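Local structure of alpha-1,2-mannosidase (Trichoderma reesei, 1HCU) at residues A22-F33 and R426-I434. The protein probably trims the terminal alpha-1,2-linked mannose residues from high-mannose N-glycans as a calcium-dependent hydrolase of glycosyl hydrolase family 47. Residues are numbered along the deposited sequence; the frame is centred on the assembly and turned at random.
Sequences AFQTSWNAYHHF and RAGSAYSSI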
ATOM      1  N   ALA A  22      -0.093 -20.468  -3.604  1.00 11.26           N
ATOM      2  CA  ALA A  22       1.078 -19.766  -3.065  1.00 10.41           C
ATOM      3  C   ALA A  22       0.757 -19.204  -1.683  1.00 11.51           C
ATOM      4  O   ALA A  22       1.618 -19.170  -0.793  1.00 11.66           O
ATOM      5  CB  ALA A  22       1.507 -18.635  -3.997  1.00  8.02           C
ATOM      6  N   PHE A  23      -0.484 -18.762  -1.502  1.00 10.74           N
ATOM      7  CA  PHE A  23      -0.908 -18.229  -0.215  1.00 11.90           C
ATOM      8  C   PHE A  23      -0.948 -19.372   0.805  1.00 12.67           C
ATOM      9  O   PHE A  23      -0.450 -19.227   1.922  1.00 12.15           O
ATOM     10  CB  PHE A  23      -2.286 -17.554  -0.349  1.00 13.50           C
ATOM     11  CG  PHE A  23      -2.813 -16.975   0.939  1.00 14.89           C
ATOM     12  CD1 PHE A  23      -3.458 -17.787   1.871  1.00 13.50           C
ATOM     13  CD2 PHE A  23      -2.648 -15.622   1.229  1.00 14.15           C
ATOM     14  CE1 PHE A  23      -3.931 -17.265   3.073  1.00 15.67           C
ATOM     15  CE2 PHE A  23      -3.118 -15.085   2.435  1.00 18.07           C
ATOM     16  CZ  PHE A  23      -3.763 -15.910   3.360  1.00 16.02           C
ATOM     17  N   GLN A  24      -1.520 -20.508   0.407  1.00 13.43           N
ATOM     18  CA  GLN A  24      -1.619 -21.679   1.282  1.00 14.73           C
ATOM     19  C   GLN A  24      -0.243 -22.084   1.827  1.00 15.56           C
ATOM     20  O   GLN A  24      -0.066 -22.274   3.035  1.00 14.00           O
ATOM     21  CB  GLN A  24      -2.236 -22.858   0.510  1.00 16.86           C
ATOM     22  CG  GLN A  24      -2.497 -24.101   1.361  1.00 18.43           C
ATOM     23  CD  GLN A  24      -3.647 -23.917   2.329  1.00 18.03           C
ATOM     24  OE1 GLN A  24      -3.595 -24.386   3.460  1.00 23.64           O
ATOM     25  NE2 GLN A  24      -4.694 -23.240   1.887  1.00 17.73           N
ATOM     26  N   THR A  25       0.724 -22.204   0.920  1.00 15.98           N
ATOM     27  CA  THR A  25       2.094 -22.569   1.269  1.00 15.00           C
ATOM     28  C   THR A  25       2.681 -21.561   2.274  1.00 16.26           C
ATOM     29  O   THR A  25       3.174 -21.936   3.350  1.00 14.51           O
ATOM     30  CB  THR A  25       2.963 -22.610  -0.008  1.00 14.92           C
ATOM     31  OG1 THR A  25       2.429 -23.593  -0.907  1.00 14.35           O
ATOM     32  CG2 THR A  25       4.399 -22.949   0.317  1.00 13.74           C
ATOM     33  N   SER A  26       2.612 -20.283   1.914  1.00 15.58           N
ATOM     34  CA  SER A  26       3.105 -19.200   2.757  1.00 15.25           C
ATOM     35  C   SER A  26       2.474 -19.270   4.157  1.00 15.95           C
ATOM     36  O   SER A  26       3.165 -19.121   5.169  1.00 14.27           O
ATOM     37  CB  SER A  26       2.784 -17.854   2.100  1.00 13.71           C
ATOM     38  OG  SER A  26       3.294 -17.813   0.773  1.00 16.55           O
ATOM     39  N   TRP A  27       1.167 -19.515   4.213  1.00 15.66           N
ATOM     40  CA  TRP A  27       0.489 -19.610   5.500  1.00 16.92           C
ATOM     41  C   TRP A  27       0.954 -20.797   6.342  1.00 17.80           C
ATOM     42  O   TRP A  27       1.285 -20.629   7.516  1.00 18.29           O
ATOM     43  CB  TRP A  27      -1.026 -19.690   5.324  1.00 18.26           C
ATOM     44  CG  TRP A  27      -1.719 -19.904   6.638  1.00 20.43           C
ATOM     45  CD1 TRP A  27      -2.229 -21.080   7.122  1.00 18.97           C
ATOM     46  CD2 TRP A  27      -1.881 -18.938   7.680  1.00 19.47           C
ATOM     47  NE1 TRP A  27      -2.693 -20.902   8.401  1.00 19.44           N
ATOM     48  CE2 TRP A  27      -2.492 -19.597   8.770  1.00 20.18           C
ATOM     49  CE3 TRP A  27      -1.566 -17.579   7.801  1.00 19.60           C
ATOM     50  CZ2 TRP A  27      -2.794 -18.941   9.968  1.00 19.07           C
ATOM     51  CZ3 TRP A  27      -1.867 -16.925   8.998  1.00 19.94           C
ATOM     52  CH2 TRP A  27      -2.475 -17.609  10.062  1.00 19.15           C
ATOM     53  N   ASN A  28       0.959 -21.990   5.748  1.00 18.08           N
ATOM     54  CA  ASN A  28       1.393 -23.200   6.449  1.00 17.33           C
ATOM     55  C   ASN A  28       2.753 -22.953   7.098  1.00 18.01           C
ATOM     56  O   ASN A  28       2.955 -23.215   8.289  1.00 18.15           O
ATOM     57  CB  ASN A  28       1.531 -24.378   5.476  1.00 18.01           C
ATOM     58  CG  ASN A  28       0.200 -24.853   4.919  1.00 18.63           C
ATOM     59  OD1 ASN A  28       0.166 -25.656   3.988  1.00 21.85           O
ATOM     60  ND2 ASN A  28      -0.895 -24.377   5.490  1.00 19.69           N
ATOM     61  N   ALA A  29       3.687 -22.453   6.297  1.00 16.43           N
ATOM     62  CA  ALA A  29       5.021 -22.182   6.787  1.00 15.04           C
ATOM     63  C   ALA A  29       4.975 -21.154   7.917  1.00 15.83           C
ATOM     64  O   ALA A  29       5.612 -21.342   8.957  1.00 15.51           O
ATOM     65  CB  ALA A  29       5.903 -21.690   5.652  1.00 11.92           C
ATOM     66  N   TYR A  30       4.225 -20.072   7.727  1.00 15.28           N
ATOM     67  CA  TYR A  30       4.140 -19.049   8.766  1.00 17.27           C
ATOM     68  C   TYR A  30       3.495 -19.584  10.040  1.00 17.36           C
ATOM     69  O   TYR A  30       3.971 -19.327  11.143  1.00 14.61           O
ATOM     70  CB  TYR A  30       3.353 -17.823   8.271  1.00 16.55           C
ATOM     71  CG  TYR A  30       2.916 -16.903   9.393  1.00 16.06           C
ATOM     72  CD1 TYR A  30       1.612 -16.946   9.891  1.00 17.47           C
ATOM     73  CD2 TYR A  30       3.826 -16.052  10.018  1.00 17.46           C
ATOM     74  CE1 TYR A  30       1.227 -16.168  10.988  1.00 17.59           C
ATOM     75  CE2 TYR A  30       3.450 -15.270  11.119  1.00 17.51           C
ATOM     76  CZ  TYR A  30       2.154 -15.338  11.598  1.00 16.63           C
ATOM     77  OH  TYR A  30       1.790 -14.605  12.703  1.00 17.03           O
ATOM     78  N   HIS A  31       2.412 -20.330   9.874  1.00 20.05           N
ATOM     79  CA  HIS A  31       1.689 -20.889  11.009  1.00 23.93           C
ATOM     80  C   HIS A  31       2.545 -21.847  11.822  1.00 25.23           C
ATOM     81  O   HIS A  31       2.495 -21.851  13.050  1.00 24.04           O
ATOM     82  CB  HIS A  31       0.441 -21.628  10.520  1.00 26.64           C
ATOM     83  CG  HIS A  31      -0.418 -22.159  11.624  1.00 29.19           C
ATOM     84  ND1 HIS A  31      -1.337 -23.167  11.430  1.00 31.52           N
ATOM     85  CD2 HIS A  31      -0.509 -21.814  12.930  1.00 31.26           C
ATOM     86  CE1 HIS A  31      -1.957 -23.420  12.571  1.00 31.80           C
ATOM     87  NE2 HIS A  31      -1.472 -22.613  13.497  1.00 31.10           N
ATOM     88  N   HIS A  32       3.344 -22.646  11.128  1.00 27.14           N
ATOM     89  CA  HIS A  32       4.178 -23.634  11.790  1.00 29.37           C
ATOM     90  C   HIS A  32       5.495 -23.146  12.391  1.00 29.10           C
ATOM     91  O   HIS A  32       5.916 -23.650  13.431  1.00 29.42           O
ATOM     92  CB  HIS A  32       4.461 -24.791  10.827  1.00 33.15           C
ATOM     93  CG  HIS A  32       5.064 -25.989  11.490  1.00 38.43           C
ATOM     94  ND1 HIS A  32       6.317 -25.972  12.067  1.00 39.62           N
ATOM     95  CD2 HIS A  32       4.574 -27.235  11.692  1.00 40.55           C
ATOM     96  CE1 HIS A  32       6.572 -27.155  12.596  1.00 40.49           C
ATOM     97  NE2 HIS A  32       5.531 -27.940  12.383  1.00 41.23           N
ATOM     98  N   PHE A  33       6.142 -22.168  11.765  1.00 27.56           N
ATOM     99  CA  PHE A  33       7.424 -21.701  12.277  1.00 27.57           C
ATOM    100  C   PHE A  33       7.485 -20.310  12.916  1.00 28.96           C
ATOM    101  O   PHE A  33       8.433 -20.014  13.652  1.00 30.39           O
ATOM    102  CB  PHE A  33       8.486 -21.761  11.174  1.00 25.99           C
ATOM    103  CG  PHE A  33       8.721 -23.135  10.613  1.00 25.46           C
ATOM    104  CD1 PHE A  33       8.138 -23.521   9.411  1.00 27.68           C
ATOM    105  CD2 PHE A  33       9.567 -24.029  11.260  1.00 26.03           C
ATOM    106  CE1 PHE A  33       8.402 -24.779   8.856  1.00 26.39           C
ATOM    107  CE2 PHE A  33       9.836 -25.282  10.719  1.00 25.36           C
ATOM    108  CZ  PHE A  33       9.253 -25.658   9.513  1.00 26.37           C
ATOM    109  N   ARG A 426      10.688 -18.057  -4.562  1.00 17.25           N
ATOM    110  CA  ARG A 426      10.394 -19.334  -3.927  1.00 17.42           C
ATOM    111  C   ARG A 426      11.653 -19.635  -3.108  1.00 18.10           C
ATOM    112  O   ARG A 426      12.751 -19.679  -3.655  1.00 18.09           O
ATOM    113  CB  ARG A 426      10.186 -20.396  -5.017  1.00 18.54           C
ATOM    114  CG  ARG A 426       9.990 -21.840  -4.566  1.00 18.70           C
ATOM    115  CD  ARG A 426       8.632 -22.096  -3.942  1.00 19.34           C
ATOM    116  NE  ARG A 426       8.726 -22.165  -2.490  1.00 24.64           N
ATOM    117  CZ  ARG A 426       9.187 -23.208  -1.807  1.00 23.15           C
ATOM    118  NH1 ARG A 426       9.597 -24.302  -2.432  1.00 23.90           N
ATOM    119  NH2 ARG A 426       9.263 -23.141  -0.486  1.00 26.78           N
ATOM    120  N   ALA A 427      11.509 -19.804  -1.798  1.00 18.64           N
ATOM    121  CA  ALA A 427      12.664 -20.084  -0.940  1.00 18.31           C
ATOM    122  C   ALA A 427      12.285 -20.824   0.339  1.00 18.76           C
ATOM    123  O   ALA A 427      11.264 -20.532   0.960  1.00 20.96           O
ATOM    124  CB  ALA A 427      13.376 -18.781  -0.584  1.00 17.64           C
ATOM    125  N   GLY A 428      13.121 -21.778   0.733  1.00 19.44           N
ATOM    126  CA  GLY A 428      12.859 -22.542   1.944  1.00 18.16           C
ATOM    127  C   GLY A 428      11.440 -23.053   2.052  1.00 16.78           C
ATOM    128  O   GLY A 428      10.977 -23.757   1.167  1.00 19.45           O
ATOM    129  N   SER A 429      10.746 -22.694   3.126  1.00 15.82           N
ATOM    130  CA  SER A 429       9.377 -23.150   3.341  1.00 17.27           C
ATOM    131  C   SER A 429       8.309 -22.386   2.550  1.00 17.83           C
ATOM    132  O   SER A 429       7.187 -22.874   2.401  1.00 15.75           O
ATOM    133  CB  SER A 429       9.023 -23.079   4.831  1.00 17.81           C
ATOM    134  OG  SER A 429      10.019 -23.703   5.622  1.00 21.96           O
ATOM    135  N   ALA A 430       8.645 -21.195   2.054  1.00 17.66           N
ATOM    136  CA  ALA A 430       7.678 -20.401   1.295  1.00 17.77           C
ATOM    137  C   ALA A 430       8.314 -19.464   0.268  1.00 16.70           C
ATOM    138  O   ALA A 430       8.873 -19.912  -0.732  1.00 16.18           O
ATOM    139  CB  ALA A 430       6.796 -19.604   2.255  1.00 17.48           C
ATOM    140  N   TYR A 431       8.211 -18.160   0.519  1.00 15.85           N
ATOM    141  CA  TYR A 431       8.768 -17.152  -0.381  1.00 15.13           C
ATOM    142  C   TYR A 431       9.539 -16.112   0.419  1.00 14.71           C
ATOM    143  O   TYR A 431       9.243 -15.853   1.586  1.00 16.04           O
ATOM    144  CB  TYR A 431       7.651 -16.482  -1.202  1.00 14.81           C
ATOM    145  CG  TYR A 431       6.829 -17.461  -2.019  1.00 13.85           C
ATOM    146  CD1 TYR A 431       5.766 -18.157  -1.442  1.00 13.96           C
ATOM    147  CD2 TYR A 431       7.164 -17.750  -3.344  1.00 14.69           C
ATOM    148  CE1 TYR A 431       5.059 -19.122  -2.162  1.00 14.84           C
ATOM    149  CE2 TYR A 431       6.466 -18.718  -4.077  1.00 15.71           C
ATOM    150  CZ  TYR A 431       5.417 -19.402  -3.476  1.00 16.60           C
ATOM    151  OH  TYR A 431       4.752 -20.395  -4.171  1.00 17.04           O
ATOM    152  N   SER A 432      10.521 -15.500  -0.216  1.00 13.67           N
ATOM    153  CA  SER A 432      11.345 -14.534   0.479  1.00 15.51           C
ATOM    154  C   SER A 432      11.841 -13.403  -0.403  1.00 14.91           C
ATOM    155  O   SER A 432      11.810 -13.487  -1.630  1.00 14.40           O
ATOM    156  CB  SER A 432      12.550 -15.260   1.094  1.00 15.49           C
ATOM    157  OG  SER A 432      13.520 -14.348   1.572  1.00 19.35           O
ATOM    158  N   SER A 433      12.297 -12.342   0.251  1.00 15.83           N
ATOM    159  CA  SER A 433      12.853 -11.185  -0.427  1.00 17.41           C
ATOM    160  C   SER A 433      14.114 -11.680  -1.113  1.00 17.39           C
ATOM    161  O   SER A 433      14.769 -12.604  -0.625  1.00 17.69           O
ATOM    162  CB  SER A 433      13.236 -10.107   0.587  1.00 18.62           C
ATOM    163  OG  SER A 433      12.170  -9.824   1.472  1.00 22.27           O
ATOM    164  N   ILE A 434      14.454 -11.057  -2.234  1.00 17.81           N
ATOM    165  CA  ILE A 434      15.637 -11.431  -2.998  1.00 16.67           C
ATOM    166  C   ILE A 434      16.627 -10.278  -3.134  1.00 18.18           C
ATOM    167  O   ILE A 434      16.238  -9.108  -3.158  1.00 18.57           O
ATOM    168  CB  ILE A 434      15.244 -11.942  -4.391  1.00 13.73           C
ATOM    169  CG1 ILE A 434      14.291 -10.946  -5.066  1.00 14.61           C
ATOM    170  CG2 ILE A 434      14.616 -13.316  -4.261  1.00 11.88           C
ATOM    171  CD1 ILE A 434      13.971 -11.268  -6.514  1.00 13.03           C
TER
HETATM  172  O   HOH W   1       5.279 -24.510   3.785  1.00 31.17           O
HETATM  173  O   HOH W   2       2.961 -22.905  -3.441  1.00 32.93           O
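The methyl group of A430 rests on the backbone of helix 13-33, its CB 3.7 Å from S26 CA. A29 sits one turn further along, its CB packed 3.5 Å from S429 CB. T25 has its methyl anti to the backbone N, which carries CG2 to 3.5 Å from S429 O. At the end of the helix the ring atom F33 CE1 approaches S429 OG obliquely, while that hydroxyl is hydrogen-bonded to N45.

The phenol of Y431 lies against the A22-S26 turn of the helix. S26 OG meets its edge near the ring plane, 3.3 Å from Y431 CD1, and A22 CB touches the hydroxyl end. The serine hydroxyl bonds to A22 O at 2.7 Å, and that carbonyl also receives S26 N from the opposite face of its plane. W453 NE1 is a further partner of S26 OG, and the W453 ring meets that of Y431 with planes at about 45°. One water links T25 OG1 to Y431 OH, and T25 OG1 also bonds to A21 O; a second donates to S429 O and, weakly, to T25 O. With an alanine here instead of Y431, A22 CB and S26 OG would probably lose the ring they pack against, and the first water its phenol partner.

S429 and A430 are presented by a type II' turn from A427 to A430, with G428 at positive phi, which closes the two-stranded hairpin after helix 408-425. R426 braces it through NE, 2.9 Å from A430 O, which also accepts from A427 N. No direct hydrogen bond joins the segments: with S26 OG given to A22 O and S429 OG held by N45, helix and hairpin meet through alanine and serine packing, the Y431 ring and bridging water.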